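Local coordinates for putative periplasmic protein (Wolinella succinogenes, PDB 3KN3) that probably serves as a periplasmic substrate-binding protein, perhaps for an oxyanion such as tungstate, and binds glutathione, apparently in the cleft between its two lobes, at residues Leu7-Thr12 / Val57-Ala62; Glu51-Asp56 / Lys211-Ala216; Asn84-Ile89 / Leu168-Arg173; Lys116-Gly121 / Ile149-Gly154; Phe74-Thr79 / Ile205-Pro210. All coordinates share one frame; numbering follows the deposited sequence.

Interaction 1: Leu7-Thr12 / Val57-Ala62; sequences LRMATT and VVFVHA
Thr11 breaks the backbone ladder between two parallel strands by putting its own hydroxyl into it: OG1 donates to the carbonyl O of Phe59 at 2.7 Å, where a main-chain N-H might be expected. The torsion makes this possible, since OG1 stands anti to the backbone N (chi1 -170°), on the side of the carbonyl carbon, and reaches the Phe59 oxygen 19° off its carbonyl plane. Before that point the pairing of 7-12 with 57-60 is regular. Val57 N donates to Arg8 O, Ala10 N to Val57 O at 3.0 Å, and Phe59 N to Ala10 O at 2.9 Å.

Met9, a selenomethionine, lies on the same face of the sheet as Val57 and Phe59. Its CB rests on Val57 CG2 at 3.8 Å, while SE runs beside Phe59, 3.9 Å from that residue's CB, in an oblique Met-aromatic contact. Two residues earlier in the strand, Leu7 CD2 meets Val57 CG2 at 4.0 Å, the two side chains crossing at about a right angle. On the opposite face the strands meet through smaller groups, Ala10 CB against Val58 CG2.

The strand ends reach the ligand site: Thr12 and His61 both belong to the observed glutathione site, and His61 stacks on Tyr203 and bonds through NE2 to Asn201. Helix 20-32 packs over Met9 and Phe59, helix 43-51 over Ala10, Val58 and Val60, and strand 35-41 flanks 7-12 along its other edge.

Interaction 2: Glu51-Asp56 / Lys211-Ala216; sequences ENCDVD and KRCEKA
Cys53 and Cys213 are joined by a disulfide, SG to SG 2.0 Å, between two loops some 155 residues apart in the chain. Both half-cystines take the same first torsion: SG lies anti to the carbonyl carbon and beside the backbone N, with chi1 -48° at Cys53 and -62° at Cys213. The central torsion of the bridge is -74°, and the two CB atoms come within 3.6 Å of each other.

Beside the bridge, Arg212 reaches across to the end of helix 43-51. Its CG sits between the backbone N and the carbonyl carbon, and a further bend at chi3 carries the guanidinium to the carbonyl of Glu51. There NH1 donates to Glu51 O at 2.9 Å, in the carbonyl plane and on a lone pair, with the oxygen also close to the guanidinium plane, so that the flat group meets its acceptor edge-on. Phe74 touches the side chains of both Arg212 and Glu51.

At the far end the contact is looser, Asp56 OD1 standing 3.9 Å from Ala216 CA. That carboxylate is engaged by backbone nitrogens instead, OD2 by Arg8 and OD1 by Asp217.

Cys53 itself, at positive phi, closes helix 43-51 in a Schellman motif, while Cys213 opens a type I beta turn to Ala216. The pair is thus a disulfide cross-link between a helix C-terminus and a turn, consistent with a protein of the oxidising periplasm, where its signal sequence probably directs it.

Interaction 3: Asn84-Ile89 / Leu168-Arg173; sequences NDFVII and LTLTDR
Asp85 and Arg173 meet in a side-on salt bridge at the end of an antiparallel strand pair in the second lobe of this periplasmic-binding-protein fold. Arg173 NE reaches Asp85 OD1 at 2.8 Å and NH2 reaches OD2 at 3.0 Å, one nitrogen to each oxygen, with the carboxylate and guanidinium planes only 15° apart. Both oxygens are approached on their syn side. Val87 CG1 covers one guanidinium face, and Arg173 N also donates to Asp85 O, which adds a backbone tie to the paired charges.

Beyond it, strands 86-89 and 168-172 exchange two pairs of backbone bonds, Val87 with Thr171 and Ile89 with Thr169. On the face that carries these four residues Ile89 CG1 lies alongside Thr169 CG2 at 3.7 Å, and its CD1 reaches Thr171 CG2; helix 155-164 packs against them. On the other face Ile88 CD1 meets Leu170 CD1, while Phe86 CD2 lies 3.9 Å from Leu170 CD2, with helix 125-138 behind Phe86 and Leu170.

Further out, Glu194 forms a second salt bridge with Arg173 NH2. Asp172 N-caps the following helix, its carboxylate bonding a backbone N, and OD1 also pairs with the Thr175 hydroxyl. Within the strand, Thr171 OG1 donates to Asp172 O at 3.0 Å, on a lone pair in the carbonyl plane.

Interaction 4: Lys116-Gly121 / Ile149-Gly154; sequences KFVSRG and IEAGQG
A beta-alpha-beta unit, strand 117-119, helix 125-138 and strand 148-150, brings its two parallel strands together here, and the loops after them carry a binding residue. Ile149 N donates to Phe117 O, Ser119 N to Ile149 O at 2.6 Å, and Ala151 N to Ser119 O. At the start of the pairing Lys116, bent at chi2, chi3 and chi4, lays CD across Ile149 CD1 at 3.5 Å. Val118 CG1 touches Ala151 CB at 4.0 Å.

Past the strands the loops stay joined through Arg120, part of the glutathione site seen for this protein. Its carbonyl O accepts from Gln153 N at 3.3 Å and, weakly, from Gly152 N. Bends at chi2 (-76°) and chi3 (-64°) turn its side chain back so that NE donates to Gln153 O at 2.7 Å, the oxygen lying 30° out of the guanidinium plane, while Gly154 C sits over one face. Asp122 forms a salt bridge with NH2. Replacing Arg120 with an alanine would probably leave Gln153 O without this donor and Asp122 without its cationic mate, and would strip a charged group from the ligand site.

In this binding-protein lobe, strand 148-150 is outermost in its sheet. Ser119 makes an ST turn, its OG accepting from Gly121 N at 3.1 Å and bonding also to Glu130. Gly121 has positive phi, and a CB there would clash with Glu150 CB.

Interaction 5: Phe74-Thr79 / Ile205-Pro210; sequences FGIDRT and IMAVNP. With ACY (acetic acid), chain F.
Ile76 and Ala207 form the close centre of an antiparallel pairing broken by a beta bulge, in the mixed sheet of the first lobe of this binding-protein fold. Ile76 N donates to Ala207 O at 3.0 Å and Ala207 N returns the bond to Ile76 O. The register then slips by one residue, and pairing resumes at Thr79 and Ile205, again with a bond each way. Ile76 holds CG1 between its backbone N and carbonyl carbon (chi1 62°), which lays that branch 4.0 Å from Ala207 CB and sends CD1 tip to tip with Pro210 CD at 3.7 Å. Tyr218 of helix 218-229 packs on both Ile76 and Pro210.

The Arg78 side is looser: Met206, a selenomethionine, is poorly ordered, though its CG lies 3.7 Å from Arg78 CB. Arg78 NE forms a salt bridge with Glu66, and NH1 donates to OXT of an acetic acid molecule, probably from the crystallisation liquor, at 3.2 Å. A leucine in place of Arg78 would probably leave Glu66 without its charged mate and the acetic acid without this donor.

At the bulge corner Asp77 has positive phi, and Thr79 OG1 donates to Asp77 O at 2.7 Å from above the carbonyl plane.

Interactions 1, 2 and 5 belong to one lobe and interactions 3 and 4 to the other, on opposite sides of the chain's centre. Interactions 1 and 5 share a sheet, strand 57-60 lying beside 202-208, with Val58 N bonded to Met206 O; interaction 2 ties the loops at their ends, Asp56 O meeting Val208 N. Interactions 3 and 4 share the second sheet, where Thr169 OG1 bonds to Val118 O. Interactions 1 and 3 are buried and rich in apolar contacts, though 3 ends in a salt bridge. The others are partly buried: interaction 2, farthest out, relies on a covalent bond, whereas 4 and 5 each include an arginine tied to an acidic residue, Arg120 at the glutathione site and Arg78 beside acetic acid.

Interaction 1: Leu7-Thr12 / Val57-Ala62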
# COMPACT_ATOMS: atom_id res chain seq x y z
N LEU A 7 22.40 -4.85 6.56
CA LEU A 7 22.00 -4.11 5.39
C LEU A 7 21.21 -2.89 5.86
O LEU A 7 20.29 -3.02 6.66
CB LEU A 7 21.14 -4.99 4.48
CG LEU A 7 20.70 -4.25 3.22
CD1 LEU A 7 21.85 -4.15 2.23
CD2 LEU A 7 19.51 -4.92 2.59
N ARG A 8 21.59 -1.70 5.40
CA ARG A 8 21.00 -0.47 5.91
C ARG A 8 19.89 0.02 5.02
O ARG A 8 20.08 0.21 3.82
CB ARG A 8 22.06 0.62 6.08
CG ARG A 8 23.01 0.37 7.22
CD ARG A 8 24.32 1.12 7.02
NE ARG A 8 25.11 1.11 8.24
CZ ARG A 8 25.99 0.17 8.57
NH1 ARG A 8 26.20 -0.85 7.74
NH2 ARG A 8 26.66 0.25 9.71
N MSE A 9 18.74 0.26 5.63
CA MSE A 9 17.55 0.58 4.86
C MSE A 9 16.87 1.85 5.33
O MSE A 9 16.70 2.08 6.53
CB MSE A 9 16.57 -0.58 4.96
CG MSE A 9 15.12 -0.22 4.69
SE MSE A 9 13.96 -1.81 4.67
CE MSE A 9 15.35 -3.18 4.35
N ALA A 10 16.48 2.68 4.38
CA ALA A 10 15.63 3.82 4.68
C ALA A 10 14.22 3.47 4.24
O ALA A 10 13.98 3.18 3.07
CB ALA A 10 16.12 5.06 3.96
N THR A 11 13.28 3.48 5.18
CA THR A 11 11.89 3.24 4.85
C THR A 11 10.97 4.35 5.38
O THR A 11 11.41 5.38 5.89
CB THR A 11 11.38 1.88 5.36
OG1 THR A 11 10.09 1.64 4.79
CG2 THR A 11 11.24 1.89 6.89
N THR A 12 9.68 4.09 5.25
CA THR A 12 8.67 5.09 5.52
C THR A 12 7.90 4.76 6.78
O THR A 12 7.64 3.60 7.10
CB THR A 12 7.70 5.17 4.34
OG1 THR A 12 7.72 6.49 3.81
CG2 THR A 12 6.30 4.77 4.77
N VAL A 57 19.65 0.48 0.67
CA VAL A 57 18.37 0.35 -0.03
C VAL A 57 17.30 1.23 0.56
O VAL A 57 17.37 1.65 1.71
CB VAL A 57 17.80 -1.09 -0.01
CG1 VAL A 57 18.68 -2.03 -0.79
CG2 VAL A 57 17.60 -1.56 1.42
N VAL A 58 16.27 1.45 -0.24
CA VAL A 58 15.17 2.34 0.05
C VAL A 58 13.87 1.53 -0.11
O VAL A 58 13.77 0.67 -0.98
CB VAL A 58 15.24 3.56 -0.91
CG1 VAL A 58 13.91 3.86 -1.50
CG2 VAL A 58 15.82 4.77 -0.19
N PHE A 59 12.90 1.77 0.76
CA PHE A 59 11.70 0.93 0.78
C PHE A 59 10.47 1.77 1.02
O PHE A 59 10.18 2.16 2.15
CB PHE A 59 11.83 -0.12 1.87
CG PHE A 59 10.82 -1.22 1.77
CD1 PHE A 59 10.36 -1.65 0.54
CD2 PHE A 59 10.34 -1.83 2.92
CE1 PHE A 59 9.42 -2.69 0.45
CE2 PHE A 59 9.41 -2.87 2.84
CZ PHE A 59 8.96 -3.31 1.60
N VAL A 60 9.72 2.05 -0.04
CA VAL A 60 8.68 3.05 0.01
C VAL A 60 7.37 2.61 -0.64
O VAL A 60 7.22 1.47 -1.09
CB VAL A 60 9.14 4.39 -0.62
CG1 VAL A 60 10.33 4.98 0.17
CG2 VAL A 60 9.51 4.20 -2.10
N HIS A 61 6.44 3.55 -0.70
CA HIS A 61 5.06 3.22 -1.00
C HIS A 61 4.44 4.38 -1.74
O HIS A 61 3.41 4.90 -1.32
CB HIS A 61 4.33 2.96 0.31
CG HIS A 61 2.94 2.42 0.15
ND1 HIS A 61 1.83 3.08 0.63
CD2 HIS A 61 2.49 1.28 -0.43
CE1 HIS A 61 0.74 2.37 0.35
NE2 HIS A 61 1.12 1.28 -0.29
N ALA A 62 5.07 4.79 -2.83
CA ALA A 62 4.56 5.90 -3.63
C ALA A 62 5.06 5.82 -5.07
O ALA A 62 6.10 6.38 -5.40
CB ALA A 62 4.93 7.25 -3.01
O HOH W 1 6.07 6.26 0.86

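Interaction 2: Glu51-Asp56 / Lys211-Ala216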
# COMPACT_ATOMS: atom_id res chain seq x y z
N GLU A 51 19.52 9.23 -1.74
CA GLU A 51 20.06 10.16 -2.71
C GLU A 51 21.44 10.56 -2.21
O GLU A 51 22.38 10.72 -2.99
CB GLU A 51 19.15 11.39 -2.81
CG GLU A 51 19.53 12.38 -3.91
CD GLU A 51 18.71 13.67 -3.85
OE1 GLU A 51 17.51 13.60 -3.52
OE2 GLU A 51 19.27 14.75 -4.15
N ASN A 52 21.54 10.66 -0.89
CA ASN A 52 22.72 11.17 -0.22
C ASN A 52 23.74 10.08 0.16
O ASN A 52 24.72 10.36 0.84
CB ASN A 52 22.29 11.91 1.05
CG ASN A 52 21.63 13.24 0.76
OD1 ASN A 52 21.32 13.58 -0.39
ND2 ASN A 52 21.40 14.01 1.81
N CYS A 53 23.50 8.84 -0.25
CA CYS A 53 24.40 7.74 0.08
C CYS A 53 24.45 7.42 1.59
O CYS A 53 25.50 7.06 2.13
CB CYS A 53 25.82 8.02 -0.46
SG CYS A 53 25.88 8.57 -2.19
N ASP A 54 23.30 7.51 2.25
CA ASP A 54 23.19 7.16 3.67
C ASP A 54 22.76 5.72 3.91
O ASP A 54 22.96 5.16 4.99
CB ASP A 54 22.21 8.09 4.37
CG ASP A 54 22.69 9.54 4.41
OD1 ASP A 54 23.91 9.75 4.54
OD2 ASP A 54 21.85 10.47 4.32
N VAL A 55 22.11 5.12 2.92
CA VAL A 55 21.67 3.75 3.09
C VAL A 55 22.05 2.89 1.90
O VAL A 55 22.59 3.38 0.91
CB VAL A 55 20.17 3.67 3.37
CG1 VAL A 55 19.86 4.22 4.75
CG2 VAL A 55 19.38 4.39 2.28
N ASP A 56 21.78 1.59 2.01
CA ASP A 56 22.05 0.67 0.91
C ASP A 56 20.82 0.52 0.03
O ASP A 56 20.93 0.44 -1.18
CB ASP A 56 22.50 -0.67 1.47
CG ASP A 56 23.65 -0.54 2.47
OD1 ASP A 56 24.66 0.13 2.13
OD2 ASP A 56 23.53 -1.08 3.60
N LYS A 211 26.75 3.58 -8.74
CA LYS A 211 27.44 4.52 -9.62
C LYS A 211 27.57 5.88 -8.98
O LYS A 211 28.51 6.62 -9.25
CB LYS A 211 26.69 4.66 -10.95
CG LYS A 211 27.41 4.08 -12.16
CD LYS A 211 27.49 2.56 -12.09
CE LYS A 211 28.03 1.97 -13.40
NZ LYS A 211 27.19 2.35 -14.58
N ARG A 212 26.63 6.24 -8.12
CA ARG A 212 26.76 7.51 -7.41
C ARG A 212 27.15 7.34 -5.95
O ARG A 212 27.68 8.27 -5.34
CB ARG A 212 25.53 8.42 -7.58
CG ARG A 212 24.19 7.75 -7.45
CD ARG A 212 23.13 8.58 -8.17
NE ARG A 212 23.30 10.02 -7.95
CZ ARG A 212 23.03 10.63 -6.80
NH1 ARG A 212 22.61 9.92 -5.76
NH2 ARG A 212 23.21 11.94 -6.67
N CYS A 213 26.91 6.17 -5.39
CA CYS A 213 27.27 5.95 -4.00
C CYS A 213 28.34 4.87 -3.87
O CYS A 213 28.04 3.70 -3.61
CB CYS A 213 26.02 5.67 -3.15
SG CYS A 213 24.84 7.09 -3.15
N GLU A 214 29.59 5.29 -4.06
CA GLU A 214 30.74 4.39 -4.11
C GLU A 214 30.79 3.40 -2.96
O GLU A 214 31.26 2.27 -3.12
CB GLU A 214 32.04 5.21 -4.10
CG GLU A 214 32.32 6.01 -5.37
CD GLU A 214 33.52 6.94 -5.22
OE1 GLU A 214 34.22 6.84 -4.19
OE2 GLU A 214 33.75 7.77 -6.13
N LYS A 215 30.28 3.83 -1.81
CA LYS A 215 30.44 3.07 -0.60
C LYS A 215 29.17 2.39 -0.11
O LYS A 215 29.13 1.84 0.99
CB LYS A 215 31.01 3.98 0.48
CG LYS A 215 32.36 4.58 0.08
CD LYS A 215 33.07 5.23 1.25
CE LYS A 215 34.51 5.56 0.87
NZ LYS A 215 35.25 6.23 1.98
N ALA A 216 28.12 2.42 -0.93
CA ALA A 216 26.92 1.68 -0.60
C ALA A 216 27.21 0.18 -0.77
O ALA A 216 27.96 -0.21 -1.66
CB ALA A 216 25.78 2.10 -1.49

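Interaction 3: Asn84-Ile89 / Leu168-Arg173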
# COMPACT_ATOMS: atom_id res chain seq x y z
N ASN A 84 -0.94 -6.20 1.99
CA ASN A 84 -1.94 -5.33 2.58
C ASN A 84 -2.83 -4.73 1.50
O ASN A 84 -2.92 -3.50 1.37
CB ASN A 84 -1.25 -4.22 3.37
CG ASN A 84 -2.20 -3.39 4.20
OD1 ASN A 84 -3.31 -3.83 4.55
ND2 ASN A 84 -1.77 -2.17 4.55
N ASP A 85 -3.47 -5.60 0.73
CA ASP A 85 -4.33 -5.19 -0.38
C ASP A 85 -5.48 -4.31 0.08
O ASP A 85 -5.91 -4.38 1.23
CB ASP A 85 -4.91 -6.42 -1.08
CG ASP A 85 -5.72 -7.30 -0.14
OD1 ASP A 85 -5.30 -7.49 1.03
OD2 ASP A 85 -6.78 -7.81 -0.56
N PHE A 86 -5.98 -3.48 -0.83
CA PHE A 86 -7.15 -2.64 -0.55
C PHE A 86 -8.47 -3.39 -0.77
O PHE A 86 -8.61 -4.21 -1.68
CB PHE A 86 -7.13 -1.39 -1.42
CG PHE A 86 -5.91 -0.52 -1.22
CD1 PHE A 86 -4.81 -0.64 -2.08
CD2 PHE A 86 -5.86 0.41 -0.19
CE1 PHE A 86 -3.69 0.17 -1.91
CE2 PHE A 86 -4.74 1.21 -0.01
CZ PHE A 86 -3.65 1.09 -0.87
N VAL A 87 -9.46 -3.08 0.07
CA VAL A 87 -10.78 -3.66 -0.06
C VAL A 87 -11.88 -2.60 -0.01
O VAL A 87 -11.67 -1.50 0.47
CB VAL A 87 -11.02 -4.73 1.02
CG1 VAL A 87 -10.03 -5.89 0.84
CG2 VAL A 87 -10.89 -4.13 2.42
N ILE A 88 -13.04 -2.94 -0.55
CA ILE A 88 -14.18 -2.04 -0.51
C ILE A 88 -15.09 -2.54 0.61
O ILE A 88 -15.39 -3.73 0.68
CB ILE A 88 -14.94 -2.01 -1.87
CG1 ILE A 88 -14.25 -1.08 -2.87
CG2 ILE A 88 -16.33 -1.46 -1.67
CD1 ILE A 88 -12.95 -1.55 -3.34
N ILE A 89 -15.51 -1.64 1.49
CA ILE A 89 -16.33 -2.02 2.63
C ILE A 89 -17.61 -1.19 2.72
O ILE A 89 -17.71 -0.12 2.13
CB ILE A 89 -15.56 -1.90 3.96
CG1 ILE A 89 -15.30 -0.43 4.31
CG2 ILE A 89 -14.26 -2.68 3.90
CD1 ILE A 89 -14.63 -0.24 5.67
N LEU A 168 -20.37 3.51 1.29
CA LEU A 168 -19.22 2.66 1.04
C LEU A 168 -17.91 3.41 1.13
O LEU A 168 -17.87 4.64 0.98
CB LEU A 168 -19.32 2.08 -0.37
CG LEU A 168 -20.56 1.28 -0.71
CD1 LEU A 168 -20.57 0.91 -2.18
CD2 LEU A 168 -20.61 0.05 0.17
N THR A 169 -16.82 2.67 1.34
CA THR A 169 -15.50 3.27 1.19
C THR A 169 -14.40 2.26 0.84
O THR A 169 -14.58 1.04 0.91
CB THR A 169 -15.10 4.09 2.45
OG1 THR A 169 -13.99 4.94 2.13
CG2 THR A 169 -14.72 3.16 3.60
N LEU A 170 -13.24 2.79 0.48
CA LEU A 170 -12.08 1.98 0.15
C LEU A 170 -11.00 2.12 1.23
O LEU A 170 -10.54 3.22 1.54
CB LEU A 170 -11.52 2.40 -1.19
CG LEU A 170 -10.26 1.70 -1.66
CD1 LEU A 170 -10.26 1.59 -3.19
CD2 LEU A 170 -9.01 2.41 -1.15
N THR A 171 -10.57 0.99 1.79
CA THR A 171 -9.57 1.03 2.83
C THR A 171 -8.57 -0.10 2.68
O THR A 171 -8.88 -1.14 2.09
CB THR A 171 -10.19 0.93 4.23
OG1 THR A 171 -9.15 0.91 5.21
CG2 THR A 171 -11.01 -0.34 4.36
N ASP A 172 -7.37 0.10 3.19
CA ASP A 172 -6.41 -0.98 3.26
C ASP A 172 -6.95 -2.01 4.26
O ASP A 172 -7.70 -1.68 5.17
CB ASP A 172 -5.06 -0.46 3.72
CG ASP A 172 -5.10 0.11 5.11
OD1 ASP A 172 -5.45 1.31 5.26
OD2 ASP A 172 -4.82 -0.65 6.05
N ARG A 173 -6.55 -3.26 4.07
CA ARG A 173 -7.05 -4.35 4.89
C ARG A 173 -6.63 -4.21 6.35
O ARG A 173 -7.39 -4.52 7.26
CB ARG A 173 -6.57 -5.69 4.32
CG ARG A 173 -7.13 -6.88 5.04
CD ARG A 173 -6.65 -8.16 4.41
NE ARG A 173 -7.13 -8.33 3.04
CZ ARG A 173 -8.24 -8.99 2.73
NH1 ARG A 173 -8.98 -9.52 3.71
NH2 ARG A 173 -8.62 -9.13 1.46

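Interaction 4: Lys116-Gly121 / Ile149-Gly154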
# COMPACT_ATOMS: atom_id res chain seq x y z
N LYS A 116 -23.79 6.05 -1.81
CA LYS A 116 -22.86 6.94 -1.15
C LYS A 116 -21.47 6.31 -1.13
O LYS A 116 -21.29 5.17 -0.73
CB LYS A 116 -23.33 7.26 0.27
CG LYS A 116 -22.40 8.15 1.06
CD LYS A 116 -22.47 9.62 0.63
CE LYS A 116 -23.89 10.21 0.70
NZ LYS A 116 -24.55 10.13 2.04
N PHE A 117 -20.49 7.08 -1.60
CA PHE A 117 -19.12 6.66 -1.53
C PHE A 117 -18.26 7.73 -0.87
O PHE A 117 -18.22 8.87 -1.33
CB PHE A 117 -18.57 6.33 -2.92
CG PHE A 117 -17.20 5.77 -2.89
CD1 PHE A 117 -16.99 4.40 -2.90
CD2 PHE A 117 -16.09 6.60 -2.76
CE1 PHE A 117 -15.72 3.88 -2.84
CE2 PHE A 117 -14.82 6.09 -2.70
CZ PHE A 117 -14.63 4.72 -2.73
N VAL A 118 -17.55 7.35 0.17
CA VAL A 118 -16.72 8.28 0.92
C VAL A 118 -15.23 8.18 0.58
O VAL A 118 -14.60 7.17 0.80
CB VAL A 118 -16.89 8.09 2.43
CG1 VAL A 118 -16.11 9.17 3.20
CG2 VAL A 118 -18.39 8.10 2.79
N SER A 119 -14.68 9.27 0.07
CA SER A 119 -13.27 9.34 -0.26
C SER A 119 -12.49 9.98 0.90
O SER A 119 -13.01 10.83 1.64
CB SER A 119 -13.09 10.16 -1.54
OG SER A 119 -11.75 10.52 -1.74
N ARG A 120 -11.23 9.56 1.05
CA ARG A 120 -10.33 10.16 2.03
C ARG A 120 -10.25 11.66 1.79
O ARG A 120 -10.21 12.44 2.74
CB ARG A 120 -8.92 9.55 1.96
CG ARG A 120 -8.79 8.17 2.58
CD ARG A 120 -8.76 8.21 4.09
NE ARG A 120 -7.58 8.92 4.60
CZ ARG A 120 -6.41 8.35 4.87
NH1 ARG A 120 -6.23 7.05 4.68
NH2 ARG A 120 -5.41 9.08 5.34
N GLY A 121 -10.19 12.06 0.52
CA GLY A 121 -10.09 13.47 0.17
C GLY A 121 -9.02 14.25 0.95
O GLY A 121 -9.24 15.40 1.31
N ILE A 149 -18.55 11.78 -1.75
CA ILE A 149 -18.18 12.66 -0.66
C ILE A 149 -16.67 12.55 -0.31
O ILE A 149 -16.13 11.45 -0.20
CB ILE A 149 -19.07 12.40 0.59
CG1 ILE A 149 -20.41 13.12 0.45
CG2 ILE A 149 -18.41 12.89 1.88
CD1 ILE A 149 -21.23 12.66 -0.72
N GLU A 150 -16.01 13.70 -0.17
CA GLU A 150 -14.62 13.77 0.27
C GLU A 150 -14.55 14.21 1.74
O GLU A 150 -14.89 15.34 2.07
CB GLU A 150 -13.82 14.74 -0.62
CG GLU A 150 -14.38 14.88 -2.04
CD GLU A 150 -13.31 15.06 -3.10
OE1 GLU A 150 -13.51 15.88 -4.02
OE2 GLU A 150 -12.26 14.38 -3.01
N ALA A 151 -14.14 13.29 2.60
CA ALA A 151 -14.07 13.52 4.04
C ALA A 151 -12.93 14.44 4.49
O ALA A 151 -13.09 15.26 5.39
CB ALA A 151 -13.98 12.20 4.77
N GLY A 152 -11.76 14.29 3.86
CA GLY A 152 -10.56 14.97 4.32
C GLY A 152 -10.24 14.52 5.73
O GLY A 152 -10.19 15.33 6.66
N GLN A 153 -10.05 13.22 5.90
CA GLN A 153 -9.84 12.65 7.23
C GLN A 153 -8.93 11.45 7.13
O GLN A 153 -8.73 10.89 6.04
CB GLN A 153 -11.17 12.19 7.83
CG GLN A 153 -12.21 13.27 8.07
CD GLN A 153 -12.12 13.84 9.47
OE1 GLN A 153 -11.04 14.16 9.95
NE2 GLN A 153 -13.27 13.98 10.13
N GLY A 154 -8.40 11.04 8.28
CA GLY A 154 -7.63 9.82 8.37
C GLY A 154 -8.50 8.64 8.00
O GLY A 154 -9.73 8.72 8.07

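Interaction 5: Phe74-Thr79 / Ile205-Pro210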
# COMPACT_ATOMS: atom_id res chain seq x y z
N PHE A 74 18.78 7.86 -9.07
CA PHE A 74 19.02 7.69 -7.64
C PHE A 74 18.87 6.24 -7.22
O PHE A 74 19.69 5.73 -6.46
CB PHE A 74 18.11 8.62 -6.81
CG PHE A 74 18.37 10.07 -7.05
CD1 PHE A 74 19.56 10.49 -7.62
CD2 PHE A 74 17.44 11.03 -6.69
CE1 PHE A 74 19.81 11.83 -7.84
CE2 PHE A 74 17.68 12.37 -6.91
CZ PHE A 74 18.87 12.78 -7.48
N GLY A 75 17.84 5.57 -7.73
CA GLY A 75 17.63 4.17 -7.40
C GLY A 75 17.63 3.28 -8.63
O GLY A 75 17.30 3.73 -9.73
N ILE A 76 18.00 2.02 -8.44
CA ILE A 76 17.92 1.03 -9.50
C ILE A 76 17.26 -0.22 -8.95
O ILE A 76 17.07 -0.35 -7.74
CB ILE A 76 19.31 0.65 -10.02
CG1 ILE A 76 20.15 0.02 -8.92
CG2 ILE A 76 20.02 1.87 -10.60
CD1 ILE A 76 21.55 -0.40 -9.39
N ASP A 77 16.89 -1.13 -9.85
CA ASP A 77 16.38 -2.46 -9.49
C ASP A 77 15.07 -2.40 -8.71
O ASP A 77 14.81 -3.22 -7.83
CB ASP A 77 17.43 -3.26 -8.72
CG ASP A 77 18.68 -3.50 -9.54
OD1 ASP A 77 19.76 -3.73 -8.95
OD2 ASP A 77 18.60 -3.45 -10.79
N ARG A 78 14.25 -1.42 -9.06
CA ARG A 78 12.93 -1.26 -8.46
C ARG A 78 12.17 -2.59 -8.47
O ARG A 78 12.04 -3.23 -9.50
CB ARG A 78 12.17 -0.13 -9.19
CG ARG A 78 10.68 -0.30 -9.30
CD ARG A 78 9.94 0.23 -8.09
NE ARG A 78 8.89 1.17 -8.48
CZ ARG A 78 7.65 0.82 -8.80
NH1 ARG A 78 7.28 -0.46 -8.79
NH2 ARG A 78 6.77 1.75 -9.14
N THR A 79 11.71 -3.01 -7.30
CA THR A 79 11.20 -4.36 -7.08
C THR A 79 9.99 -4.31 -6.13
O THR A 79 10.13 -4.00 -4.96
CB THR A 79 12.31 -5.25 -6.45
OG1 THR A 79 13.38 -5.45 -7.38
CG2 THR A 79 11.76 -6.60 -5.97
N ILE A 205 11.02 -1.79 -3.17
CA ILE A 205 12.41 -1.76 -2.73
C ILE A 205 13.22 -1.30 -3.90
O ILE A 205 13.03 -1.77 -5.01
CB ILE A 205 12.91 -3.15 -2.33
CG1 ILE A 205 12.02 -3.75 -1.27
CG2 ILE A 205 14.34 -3.08 -1.78
CD1 ILE A 205 12.33 -5.19 -0.99
N MSE A 206 14.12 -0.35 -3.67
CA MSE A 206 15.10 0.02 -4.69
C MSE A 206 16.48 0.07 -4.06
O MSE A 206 16.64 0.47 -2.90
CB MSE A 206 14.77 1.39 -5.30
CG MSE A 206 13.48 1.41 -6.09
SE MSE A 206 12.89 3.24 -6.47
CE MSE A 206 11.44 2.88 -7.70
N ALA A 207 17.47 -0.33 -4.84
CA ALA A 207 18.85 -0.26 -4.40
C ALA A 207 19.39 1.12 -4.66
O ALA A 207 19.03 1.78 -5.62
CB ALA A 207 19.70 -1.29 -5.12
N VAL A 208 20.27 1.54 -3.77
CA VAL A 208 20.97 2.78 -3.97
C VAL A 208 21.95 2.58 -5.13
O VAL A 208 22.70 1.62 -5.16
CB VAL A 208 21.65 3.24 -2.64
CG1 VAL A 208 22.87 4.11 -2.91
CG2 VAL A 208 20.64 3.98 -1.78
N ASN A 209 21.91 3.49 -6.09
CA ASN A 209 22.78 3.40 -7.26
C ASN A 209 24.26 3.43 -6.91
O ASN A 209 24.77 4.45 -6.46
CB ASN A 209 22.47 4.54 -8.22
CG ASN A 209 23.14 4.36 -9.56
OD1 ASN A 209 23.96 3.45 -9.74
ND2 ASN A 209 22.79 5.21 -10.52
N PRO A 210 24.97 2.32 -7.15
CA PRO A 210 26.39 2.24 -6.75
C PRO A 210 27.24 3.21 -7.57
O PRO A 210 28.32 3.61 -7.13
CB PRO A 210 26.78 0.79 -7.10
CG PRO A 210 25.55 0.15 -7.75
CD PRO A 210 24.59 1.24 -8.08
C ACY F . 3.97 -2.08 -9.71
O ACY F . 3.80 -3.25 -10.13
OXT ACY F . 4.56 -1.18 -10.36
CH3 ACY F . 3.44 -1.70 -8.36